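Long-range contacts in nucleocapsid protein (Schmallenberg virus, PDB 4JNG), which encapsidates the viral RNA genome, protecting it from nucleases and forming the helical nucleocapsid that serves as template for transcription and replication: residues 52-57 against 75-80; 147-152 against 177-182; 163-168 against 203-208. All blocks are in the same frame, centred on the assembly; numbering follows the deposited sequence.

From the N terminus, contact 1 comes first: residues 75-80 return to helix 47-56 after the hairpin of strands 61-66 and 69-74, closing a short loop. That loop is complete before contact 2 opens at 147-152. Contacts 2 and 3 then cross, since 163-168 lies between the two segments of contact 2, and 177-182 between those of contact 3. They also touch in space, with Met-177 CE 3.6 Å from Met-164 CG, so helix 158-168 touches both 177-181 and 198-209, and contact 2 adds the 147-152 loop. Contacts 1 and 3 lie on opposite sides of the chain's centre, their centres about 31 Å apart. Each contact contains at least one RNA-binding residue.

Contact 1. Residues 52-57 against 75-80; sequences MVLHKT and NNHFPQ. With nucleotides of chain A.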
# COMPACT_ATOMS: atom_id res chain seq x y z
N MET B 52 12.42 -7.92 9.64
CA MET B 52 12.55 -6.78 8.73
C MET B 52 13.87 -6.82 7.97
O MET B 52 13.91 -6.52 6.78
CB MET B 52 12.49 -5.48 9.52
CG MET B 52 11.15 -5.18 10.16
SD MET B 52 11.33 -4.23 11.68
CE MET B 52 12.69 -3.13 11.28
N VAL B 53 14.94 -7.16 8.68
CA VAL B 53 16.24 -7.34 8.04
C VAL B 53 16.07 -8.38 6.92
O VAL B 53 16.25 -8.06 5.73
CB VAL B 53 17.32 -7.76 9.06
CG1 VAL B 53 18.59 -8.24 8.37
CG2 VAL B 53 17.65 -6.60 9.99
N LEU B 54 15.66 -9.58 7.30
CA LEU B 54 15.47 -10.69 6.34
C LEU B 54 14.52 -10.35 5.18
O LEU B 54 14.74 -10.77 4.05
CB LEU B 54 14.97 -11.95 7.08
CG LEU B 54 16.01 -13.04 7.42
CD1 LEU B 54 17.35 -12.47 7.85
CD2 LEU B 54 15.46 -13.98 8.47
N HIS B 55 13.48 -9.57 5.47
CA HIS B 55 12.52 -9.15 4.46
C HIS B 55 13.15 -8.29 3.37
O HIS B 55 12.69 -8.30 2.22
CB HIS B 55 11.36 -8.39 5.12
CG HIS B 55 10.39 -7.83 4.14
ND1 HIS B 55 9.24 -8.50 3.75
CD2 HIS B 55 10.41 -6.68 3.42
CE1 HIS B 55 8.59 -7.78 2.86
NE2 HIS B 55 9.28 -6.68 2.64
N LYS B 56 14.21 -7.55 3.71
CA LYS B 56 14.92 -6.70 2.76
C LYS B 56 16.28 -7.28 2.32
O LYS B 56 17.01 -6.63 1.56
CB LYS B 56 15.08 -5.28 3.34
CG LYS B 56 16.34 -5.01 4.15
CD LYS B 56 16.24 -3.70 4.92
CE LYS B 56 17.54 -2.91 4.90
NZ LYS B 56 18.66 -3.68 5.51
N THR B 57 16.59 -8.49 2.76
CA THR B 57 17.90 -9.08 2.48
C THR B 57 17.81 -10.19 1.44
O THR B 57 17.02 -11.12 1.58
CB THR B 57 18.55 -9.63 3.77
OG1 THR B 57 18.66 -8.56 4.72
CG2 THR B 57 19.92 -10.19 3.49
N ASN B 75 16.08 -17.84 4.92
CA ASN B 75 15.38 -16.59 4.70
C ASN B 75 14.32 -16.75 3.60
O ASN B 75 14.65 -16.69 2.42
CB ASN B 75 16.38 -15.50 4.31
CG ASN B 75 15.72 -14.17 3.98
OD1 ASN B 75 14.50 -13.99 4.15
ND2 ASN B 75 16.53 -13.22 3.49
N ASN B 76 13.08 -16.98 4.03
CA ASN B 76 11.91 -17.03 3.13
C ASN B 76 11.03 -15.78 3.28
O ASN B 76 9.89 -15.75 2.81
CB ASN B 76 11.08 -18.30 3.40
CG ASN B 76 11.55 -19.50 2.58
OD1 ASN B 76 12.67 -19.52 2.08
ND2 ASN B 76 10.69 -20.49 2.43
N HIS B 77 11.58 -14.74 3.90
CA HIS B 77 10.86 -13.49 4.10
C HIS B 77 10.97 -12.54 2.90
O HIS B 77 10.00 -11.87 2.55
CB HIS B 77 11.38 -12.78 5.34
CG HIS B 77 10.99 -13.45 6.61
ND1 HIS B 77 9.74 -13.30 7.17
CD2 HIS B 77 11.68 -14.27 7.44
CE1 HIS B 77 9.68 -14.00 8.29
NE2 HIS B 77 10.84 -14.59 8.48
N PHE B 78 12.17 -12.47 2.32
CA PHE B 78 12.38 -11.71 1.10
C PHE B 78 11.38 -12.23 0.06
O PHE B 78 11.33 -13.43 -0.20
CB PHE B 78 13.83 -11.85 0.63
CG PHE B 78 14.17 -11.03 -0.58
CD1 PHE B 78 14.41 -9.67 -0.47
CD2 PHE B 78 14.27 -11.62 -1.84
CE1 PHE B 78 14.73 -8.91 -1.58
CE2 PHE B 78 14.59 -10.86 -2.96
CZ PHE B 78 14.81 -9.50 -2.83
N PRO B 79 10.55 -11.33 -0.52
CA PRO B 79 9.41 -11.73 -1.36
C PRO B 79 9.71 -12.88 -2.32
O PRO B 79 8.98 -13.87 -2.36
CB PRO B 79 9.07 -10.45 -2.14
CG PRO B 79 9.67 -9.32 -1.37
CD PRO B 79 10.59 -9.87 -0.31
N GLN B 80 10.80 -12.74 -3.06
CA GLN B 80 11.22 -13.74 -4.05
C GLN B 80 11.37 -15.15 -3.46
O GLN B 80 11.11 -16.15 -4.15
CB GLN B 80 12.54 -13.29 -4.68
CG GLN B 80 13.09 -14.18 -5.79
CD GLN B 80 14.38 -13.64 -6.38
OE1 GLN B 80 14.63 -12.43 -6.36
NE2 GLN B 80 15.21 -14.53 -6.90
P U A 26 6.45 -12.91 6.69
OP1 U A 26 7.40 -11.77 6.67
OP2 U A 26 6.31 -13.74 7.91
O5' U A 26 4.99 -12.39 6.31
C5' U A 26 4.78 -11.23 5.47
C4' U A 26 3.30 -10.97 5.28
O4' U A 26 2.65 -12.17 4.79
C3' U A 26 2.51 -10.60 6.53
O3' U A 26 2.52 -9.20 6.80
C2' U A 26 1.09 -11.01 6.17
O2' U A 26 0.34 -10.01 5.51
C1' U A 26 1.32 -12.22 5.26
N1 U A 26 1.11 -13.51 5.95
C2 U A 26 -0.15 -14.06 5.90
O2 U A 26 -1.08 -13.55 5.30
N3 U A 26 -0.28 -15.26 6.57
C4 U A 26 0.69 -15.93 7.27
O4 U A 26 0.42 -17.00 7.82
C5 U A 26 1.97 -15.28 7.28
C6 U A 26 2.13 -14.12 6.64
P U A 25 8.07 -18.73 7.12
OP1 U A 25 9.33 -18.14 7.64
OP2 U A 25 7.13 -19.41 8.03
O5' U A 25 7.32 -17.57 6.34
C5' U A 25 8.00 -16.81 5.32
C4' U A 25 6.98 -16.07 4.50
O4' U A 25 6.05 -17.01 3.92
C3' U A 25 6.11 -15.10 5.28
O3' U A 25 6.82 -13.88 5.46
C2' U A 25 4.88 -14.99 4.38
O2' U A 25 5.07 -14.05 3.34
C1' U A 25 4.78 -16.40 3.79
N1 U A 25 3.76 -17.28 4.39
C2 U A 25 2.49 -17.24 3.84
O2 U A 25 2.19 -16.51 2.92
N3 U A 25 1.58 -18.10 4.42
C4 U A 25 1.81 -18.97 5.47
O4 U A 25 0.89 -19.68 5.87
C5 U A 25 3.15 -18.95 5.98
C6 U A 25 4.05 -18.13 5.43
P U A 24 6.89 -24.01 8.19
OP1 U A 24 7.99 -23.84 9.21
OP2 U A 24 5.48 -23.88 8.62
O5' U A 24 7.12 -22.96 7.02
C5' U A 24 8.31 -22.95 6.23
C4' U A 24 8.15 -22.00 5.07
O4' U A 24 7.25 -22.57 4.08
C3' U A 24 7.53 -20.65 5.40
O3' U A 24 8.48 -19.74 5.93
C2' U A 24 7.00 -20.22 4.04
O2' U A 24 7.97 -19.73 3.14
C1' U A 24 6.47 -21.54 3.50
N1 U A 24 5.05 -21.79 3.82
C2 U A 24 4.10 -21.16 3.04
O2 U A 24 4.39 -20.41 2.13
N3 U A 24 2.80 -21.44 3.37
C4 U A 24 2.36 -22.27 4.38
O4 U A 24 1.15 -22.42 4.56
C5 U A 24 3.40 -22.88 5.15
C6 U A 24 4.68 -22.63 4.85
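The carboxamide of Asn-75 fastens the last turn of helix 47-56 together with Thr-57. Its ND2 donates to Leu-54 O at 3.1 Å, bent at the hydrogen (140°), and more weakly to Thr-57 O, so one amide nitrogen holds two carbonyls. With CG anti to the backbone N (chi1 176°), the amide slides past the Leu-54 side chain, running the opposite way, and its CG comes 3.6 Å from Leu-54 CG. The other end of the amide faces its own loop: Asn-75 OD1 accepts from His-77 N at 3.0 Å, an Asx turn, and weakly from Phe-78 N. These bonds fix the rotation of the amide and shape the loop that presents His-77.

The imidazole of His-77 lies aslant to Leu-54, whose CD2 is 3.9 Å from His-77 CD2. Its ND1 donates in the ring plane to OP1 of nucleotide U26 of chain A at 2.8 Å, and the bond is nearly straight (161°). C5' of U25 of chain A covers one face of this ring, while the neighbouring Asn-76 ND2 donates to the O2' of U24 of chain A at 2.9 Å. The contact therefore braces an RNA-binding loop against helix 47-56. Phe-78 completes it, with CB 3.4 Å from Thr-57 O, and Pro-79 CD lies over one face of the His-55 ring near its rim.

Leu-54 also packs on Val-62 and Leu-64 of strand 61-66, and both Leu-54 and His-77 reach Leu-93 of helix 93-110, so Leu-54 joins the loop's anchor to the hairpin and to helix 93-110.

Contact 2. Residues 147-152 against 177-182; sequences GAEMFL and MKKVLR. With nucleotides of chain A.
Glu-149 and Val-180 mark the closest backbone approach, their CA atoms 5.7 Å apart. Residues 148-150 form a 3-10 turn, with Met-150 N bonded to Gly-147 O and Phe-151 N to Ala-148 O. Opposite it, 177-181 is a weakly bonded helix, supported by the bond from Leu-181 N to Met-177 O. No hydrogen bond joins the two segments, and the close approaches are all between side chains.

Val-180 supplies its CG2 branch, which meets Glu-149 CB at 3.8 Å and, more loosely, Leu-152 CD1. With CG2 anti to the backbone N, this branch faces both partners. Lys-179 crosses Glu-149 at about a right angle, and its CE comes 3.4 Å from Glu-149 OE2. The charged ends are not paired, however, because Lys-179 NZ lies 4.8 Å from Glu-149 OE2. The carboxylate may still add a favourable field for the ammonium.

In this orthobunyavirus nucleoprotein, helix 177-181 forms part of the RNA-binding surface. The bend at the last torsion of Lys-179 (chi4 61°) turns its ammonium to the backbone of the RNA, where NZ bonds OP1 of U23 of chain A at 2.7 Å and OP2 of U24 of chain A at 2.8 Å, bridging consecutive phosphates. Lys-178 turns to the bases instead: its NZ donates to O4 of U25 of chain A at 2.9 Å and weakly to U24 O4. Arg-182, extended from CG to NE, presents its guanidinium edge to the U23 phosphate, NE donating to OP2 at an angle of 160°. Glu-149 rests on His-94 and Met-150 on Tyr-99, both of helix 93-110, while Val-180 packs on Glu-163 of helix 158-168.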
# COMPACT_ATOMS: atom_id res chain seq x y z
N GLY B 147 5.64 -19.72 16.51
CA GLY B 147 6.18 -21.07 16.43
C GLY B 147 5.83 -21.98 17.59
O GLY B 147 6.10 -23.18 17.51
N ALA B 148 5.25 -21.45 18.66
CA ALA B 148 4.80 -22.28 19.78
C ALA B 148 3.67 -23.24 19.39
O ALA B 148 3.50 -24.28 20.02
CB ALA B 148 4.37 -21.41 20.95
N GLU B 149 2.91 -22.88 18.35
CA GLU B 149 1.83 -23.75 17.84
C GLU B 149 2.30 -25.11 17.29
O GLU B 149 1.51 -26.03 17.13
CB GLU B 149 0.97 -22.99 16.82
CG GLU B 149 1.56 -22.83 15.42
CD GLU B 149 2.73 -21.87 15.33
OE1 GLU B 149 2.93 -21.00 16.23
OE2 GLU B 149 3.47 -21.98 14.34
N MET B 150 3.60 -25.22 17.00
CA MET B 150 4.21 -26.51 16.68
C MET B 150 4.25 -27.49 17.87
O MET B 150 4.54 -28.67 17.68
CB MET B 150 5.66 -26.30 16.23
CG MET B 150 5.87 -25.47 14.98
SD MET B 150 7.60 -25.55 14.47
CE MET B 150 8.41 -24.39 15.55
N PHE B 151 4.00 -27.00 19.09
CA PHE B 151 4.07 -27.84 20.28
C PHE B 151 2.85 -27.64 21.18
O PHE B 151 2.96 -27.20 22.32
CB PHE B 151 5.36 -27.52 21.07
CG PHE B 151 6.60 -27.56 20.23
CD1 PHE B 151 7.07 -28.77 19.74
CD2 PHE B 151 7.29 -26.40 19.91
CE1 PHE B 151 8.21 -28.82 18.95
CE2 PHE B 151 8.43 -26.44 19.13
CZ PHE B 151 8.88 -27.66 18.64
N LEU B 152 1.67 -27.97 20.66
CA LEU B 152 0.44 -27.88 21.45
C LEU B 152 0.53 -28.70 22.76
O LEU B 152 0.02 -28.27 23.79
CB LEU B 152 -0.77 -28.30 20.60
CG LEU B 152 -1.59 -27.24 19.83
CD1 LEU B 152 -1.02 -25.83 19.82
CD2 LEU B 152 -1.84 -27.71 18.40
N MET B 177 -4.73 -19.01 11.31
CA MET B 177 -5.15 -20.20 12.03
C MET B 177 -4.96 -21.46 11.18
O MET B 177 -5.00 -22.58 11.68
CB MET B 177 -6.61 -20.10 12.46
CG MET B 177 -6.85 -19.28 13.72
SD MET B 177 -8.33 -19.81 14.59
CE MET B 177 -7.76 -21.33 15.36
N LYS B 178 -4.75 -21.26 9.88
CA LYS B 178 -4.49 -22.35 8.97
C LYS B 178 -3.46 -23.34 9.52
O LYS B 178 -3.72 -24.54 9.56
CB LYS B 178 -3.99 -21.78 7.65
CG LYS B 178 -3.73 -22.81 6.56
CD LYS B 178 -3.23 -22.14 5.30
CE LYS B 178 -1.77 -21.71 5.43
NZ LYS B 178 -1.38 -20.75 4.36
N LYS B 179 -2.32 -22.82 9.97
CA LYS B 179 -1.23 -23.68 10.42
C LYS B 179 -1.58 -24.48 11.66
O LYS B 179 -1.41 -25.70 11.69
CB LYS B 179 0.05 -22.88 10.69
CG LYS B 179 1.27 -23.78 10.85
CD LYS B 179 2.56 -23.03 11.07
CE LYS B 179 3.65 -23.95 11.61
NZ LYS B 179 4.01 -25.08 10.70
N VAL B 180 -2.06 -23.79 12.69
CA VAL B 180 -2.31 -24.42 13.97
C VAL B 180 -3.35 -25.53 13.86
O VAL B 180 -3.22 -26.58 14.49
CB VAL B 180 -2.69 -23.39 15.07
CG1 VAL B 180 -4.04 -22.74 14.80
CG2 VAL B 180 -2.67 -24.05 16.45
N LEU B 181 -4.35 -25.31 13.01
CA LEU B 181 -5.44 -26.27 12.88
C LEU B 181 -5.00 -27.60 12.27
O LEU B 181 -5.71 -28.60 12.43
CB LEU B 181 -6.61 -25.64 12.13
CG LEU B 181 -7.22 -24.51 12.98
CD1 LEU B 181 -8.15 -23.64 12.15
CD2 LEU B 181 -7.92 -25.07 14.21
N ARG B 182 -3.84 -27.64 11.62
CA ARG B 182 -3.29 -28.92 11.15
C ARG B 182 -2.06 -29.42 11.90
O ARG B 182 -1.46 -30.42 11.51
CB ARG B 182 -3.05 -28.91 9.64
CG ARG B 182 -2.30 -27.74 9.04
CD ARG B 182 -2.11 -28.01 7.55
NE ARG B 182 -1.19 -27.06 6.93
CZ ARG B 182 -1.53 -26.06 6.12
NH1 ARG B 182 -2.80 -25.84 5.79
NH2 ARG B 182 -0.59 -25.28 5.61
P U A 23 2.37 -27.61 8.64
OP1 U A 23 2.05 -26.35 9.34
OP2 U A 23 1.51 -28.05 7.51
O5' U A 23 3.89 -27.53 8.19
C5' U A 23 4.14 -27.19 6.85
C4' U A 23 5.61 -27.21 6.55
O4' U A 23 5.75 -27.87 5.26
C3' U A 23 6.23 -25.82 6.39
O3' U A 23 7.07 -25.43 7.48
C2' U A 23 6.98 -25.92 5.06
O2' U A 23 8.29 -26.42 5.17
C1' U A 23 6.12 -26.92 4.29
N1 U A 23 4.91 -26.33 3.70
C2 U A 23 5.09 -25.48 2.63
O2 U A 23 6.19 -25.23 2.16
N3 U A 23 3.94 -24.94 2.11
C4 U A 23 2.65 -25.16 2.54
O4 U A 23 1.71 -24.59 1.97
C5 U A 23 2.54 -26.04 3.66
C6 U A 23 3.64 -26.59 4.19
P U A 24 6.89 -24.01 8.19
OP1 U A 24 7.99 -23.84 9.21
OP2 U A 24 5.48 -23.88 8.62
O5' U A 24 7.12 -22.96 7.02
C5' U A 24 8.31 -22.95 6.23
C4' U A 24 8.15 -22.00 5.07
O4' U A 24 7.25 -22.57 4.08
C3' U A 24 7.53 -20.65 5.40
O3' U A 24 8.48 -19.74 5.93
C2' U A 24 7.00 -20.22 4.04
O2' U A 24 7.97 -19.73 3.14
C1' U A 24 6.47 -21.54 3.50
N1 U A 24 5.05 -21.79 3.82
C2 U A 24 4.10 -21.16 3.04
O2 U A 24 4.39 -20.41 2.13
N3 U A 24 2.80 -21.44 3.37
C4 U A 24 2.36 -22.27 4.38
O4 U A 24 1.15 -22.42 4.56
C5 U A 24 3.40 -22.88 5.15
C6 U A 24 4.68 -22.63 4.85
P U A 25 8.07 -18.73 7.12
OP1 U A 25 9.33 -18.14 7.64
OP2 U A 25 7.13 -19.41 8.03
O5' U A 25 7.32 -17.57 6.34
C5' U A 25 8.00 -16.81 5.32
C4' U A 25 6.98 -16.07 4.50
O4' U A 25 6.05 -17.01 3.92
C3' U A 25 6.11 -15.10 5.28
O3' U A 25 6.82 -13.88 5.46
C2' U A 25 4.88 -14.99 4.38
O2' U A 25 5.07 -14.05 3.34
C1' U A 25 4.78 -16.40 3.79
N1 U A 25 3.76 -17.28 4.39
C2 U A 25 2.49 -17.24 3.84
O2 U A 25 2.19 -16.51 2.92
N3 U A 25 1.58 -18.10 4.42
C4 U A 25 1.81 -18.97 5.47
O4 U A 25 0.89 -19.68 5.87
C5 U A 25 3.15 -18.95 5.98
C6 U A 25 4.05 -18.13 5.43

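Contact 3. Residues 163-168 against 203-208; sequences EMHRVL and AAFNSV. With nucleotides of chain A.
The imidazole of His-165 and the phenyl ring of Phe-205 lie face against face in an offset stack, with planes at 11° and centroids 4.1 Å apart. Phe-205 CE1 covers one face of the imidazole toward its rim; in return, His-165 NE2 sits 3.3 Å from Phe-205 CE1, over one face of the phenyl. At the phenyl edge, near its plane, are Met-164 CB and Leu-168 CD1, the latter 4.1 Å from Phe-205 CZ. Met-164 SD adds an oblique Met-aromatic contact.

The stack is locked by a hydrogen bond to the same residue. His-165 NE2 donates to Phe-205 O at 2.9 Å, lying close to the imidazole plane and nearly straight (159°), which fixes the ring's rotation and implies a proton on NE2. With CG anti to the backbone N, Phe-205 lays its ring over the imidazole face. Val-208, one turn further on, closes in with CG1 3.5 Å from His-165 CD2.

This is a helix-helix contact between 158-168 and 198-209, whose local axes cross at -56° with a closest approach of 10.6 Å. That wide separation is spanned by the two aromatic side chains. Val-161 extends the packing along helix 158-168, touching both Phe-205 and Val-208. Arg-166 is an RNA-binding residue near the bases of U27 and U28 of chain A, though its modelled approach to U28 is too close to rest detail on; its NH2 forms a salt bridge with Glu-163 OE1. Gln-227 of a neighbouring subunit packs on Leu-168 and Phe-205, while Arg-223 of that subunit reaches Met-164.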
# COMPACT_ATOMS: atom_id res chain seq x y z
N GLU B 163 -4.98 -18.07 19.40
CA GLU B 163 -5.27 -17.69 18.03
C GLU B 163 -6.77 -17.57 17.79
O GLU B 163 -7.22 -16.65 17.11
CB GLU B 163 -4.64 -18.68 17.05
CG GLU B 163 -4.00 -18.01 15.85
CD GLU B 163 -2.62 -18.56 15.55
OE1 GLU B 163 -1.63 -17.96 16.03
OE2 GLU B 163 -2.52 -19.58 14.84
N MET B 164 -7.54 -18.51 18.35
CA MET B 164 -8.99 -18.42 18.31
C MET B 164 -9.43 -17.07 18.85
O MET B 164 -10.13 -16.32 18.16
CB MET B 164 -9.65 -19.55 19.11
CG MET B 164 -9.75 -20.87 18.36
SD MET B 164 -10.47 -22.20 19.35
CE MET B 164 -10.52 -23.53 18.16
N HIS B 165 -8.99 -16.74 20.06
CA HIS B 165 -9.29 -15.45 20.68
C HIS B 165 -8.85 -14.26 19.82
O HIS B 165 -9.50 -13.21 19.85
CB HIS B 165 -8.66 -15.34 22.07
CG HIS B 165 -9.35 -16.16 23.11
ND1 HIS B 165 -10.63 -15.88 23.55
CD2 HIS B 165 -8.96 -17.26 23.80
CE1 HIS B 165 -10.99 -16.76 24.47
NE2 HIS B 165 -9.99 -17.61 24.64
N ARG B 166 -7.77 -14.41 19.06
CA ARG B 166 -7.32 -13.33 18.18
C ARG B 166 -8.30 -13.09 17.03
O ARG B 166 -8.48 -11.96 16.60
CB ARG B 166 -5.92 -13.60 17.62
CG ARG B 166 -4.78 -13.20 18.55
CD ARG B 166 -3.49 -13.01 17.78
NE ARG B 166 -3.11 -14.20 17.02
CZ ARG B 166 -2.08 -14.28 16.19
NH1 ARG B 166 -1.29 -13.23 15.98
NH2 ARG B 166 -1.82 -15.40 15.54
N VAL B 167 -8.94 -14.15 16.53
CA VAL B 167 -9.97 -14.02 15.50
C VAL B 167 -11.23 -13.39 16.09
O VAL B 167 -11.90 -12.58 15.44
CB VAL B 167 -10.30 -15.40 14.87
CG1 VAL B 167 -11.52 -15.31 13.95
CG2 VAL B 167 -9.10 -15.95 14.12
N LEU B 168 -11.55 -13.77 17.32
CA LEU B 168 -12.79 -13.35 17.97
C LEU B 168 -12.77 -11.93 18.52
O LEU B 168 -13.70 -11.16 18.29
CB LEU B 168 -13.16 -14.32 19.09
CG LEU B 168 -13.74 -15.65 18.63
CD1 LEU B 168 -13.64 -16.70 19.73
CD2 LEU B 168 -15.18 -15.47 18.17
N ALA B 203 -11.15 -25.97 28.39
CA ALA B 203 -10.57 -25.51 29.64
C ALA B 203 -9.54 -24.41 29.38
O ALA B 203 -9.66 -23.31 29.92
CB ALA B 203 -9.94 -26.66 30.40
N ALA B 204 -8.54 -24.70 28.55
CA ALA B 204 -7.50 -23.72 28.21
C ALA B 204 -8.05 -22.48 27.49
O ALA B 204 -7.56 -21.36 27.69
CB ALA B 204 -6.40 -24.37 27.38
N PHE B 205 -9.06 -22.68 26.63
CA PHE B 205 -9.77 -21.57 26.00
C PHE B 205 -10.34 -20.63 27.07
O PHE B 205 -10.26 -19.41 26.95
CB PHE B 205 -10.90 -22.11 25.11
CG PHE B 205 -11.68 -21.04 24.38
CD1 PHE B 205 -11.14 -20.43 23.25
CD2 PHE B 205 -12.94 -20.65 24.82
CE1 PHE B 205 -11.85 -19.45 22.57
CE2 PHE B 205 -13.65 -19.66 24.14
CZ PHE B 205 -13.10 -19.06 23.02
N ASN B 206 -10.92 -21.24 28.12
CA ASN B 206 -11.44 -20.53 29.28
C ASN B 206 -10.34 -19.79 30.05
O ASN B 206 -10.51 -18.63 30.43
CB ASN B 206 -12.17 -21.52 30.20
CG ASN B 206 -12.95 -20.83 31.31
OD1 ASN B 206 -13.74 -19.92 31.05
ND2 ASN B 206 -12.75 -21.28 32.54
N SER B 207 -9.22 -20.46 30.27
CA SER B 207 -8.06 -19.86 30.96
C SER B 207 -7.61 -18.56 30.29
O SER B 207 -7.47 -17.53 30.94
CB SER B 207 -6.89 -20.84 31.04
OG SER B 207 -7.08 -21.76 32.11
N VAL B 208 -7.40 -18.63 28.97
CA VAL B 208 -7.03 -17.44 28.19
C VAL B 208 -8.21 -16.48 28.09
O VAL B 208 -8.02 -15.27 28.00
CB VAL B 208 -6.57 -17.80 26.75
CG1 VAL B 208 -6.24 -16.55 25.95
CG2 VAL B 208 -5.36 -18.72 26.81
P U A 28 0.96 -6.05 12.56
OP1 U A 28 0.52 -4.63 12.59
OP2 U A 28 2.37 -6.36 12.21
O5' U A 28 0.61 -6.69 13.97
C5' U A 28 -0.55 -6.26 14.71
C4' U A 28 -0.65 -7.00 16.02
O4' U A 28 -0.81 -8.42 15.78
C3' U A 28 0.56 -6.90 16.92
O3' U A 28 0.56 -5.67 17.64
C2' U A 28 0.42 -8.14 17.81
O2' U A 28 -0.35 -7.94 18.97
C1' U A 28 -0.21 -9.15 16.84
N1 U A 28 0.75 -10.09 16.27
C2 U A 28 0.75 -11.39 16.74
O2 U A 28 -0.02 -11.78 17.60
N3 U A 28 1.68 -12.22 16.16
C4 U A 28 2.59 -11.89 15.17
O4 U A 28 3.36 -12.75 14.75
C5 U A 28 2.53 -10.53 14.74
C6 U A 28 1.64 -9.69 15.29
P U A 27 3.09 -8.63 8.20
OP1 U A 27 3.81 -7.37 7.90
OP2 U A 27 3.81 -9.73 8.90
O5' U A 27 1.79 -8.24 9.03
C5' U A 27 0.51 -8.89 8.83
C4' U A 27 -0.45 -8.67 9.98
O4' U A 27 -1.16 -9.92 10.24
C3' U A 27 0.14 -8.24 11.33
O3' U A 27 0.01 -6.83 11.53
C2' U A 27 -0.73 -8.98 12.34
O2' U A 27 -1.95 -8.32 12.64
C1' U A 27 -1.02 -10.28 11.60
N1 U A 27 0.04 -11.30 11.71
C2 U A 27 -0.17 -12.36 12.57
O2 U A 27 -1.18 -12.49 13.23
N3 U A 27 0.86 -13.27 12.62
C4 U A 27 2.05 -13.23 11.92
O4 U A 27 2.88 -14.13 12.07
C5 U A 27 2.19 -12.10 11.06
C6 U A 27 1.21 -11.20 10.98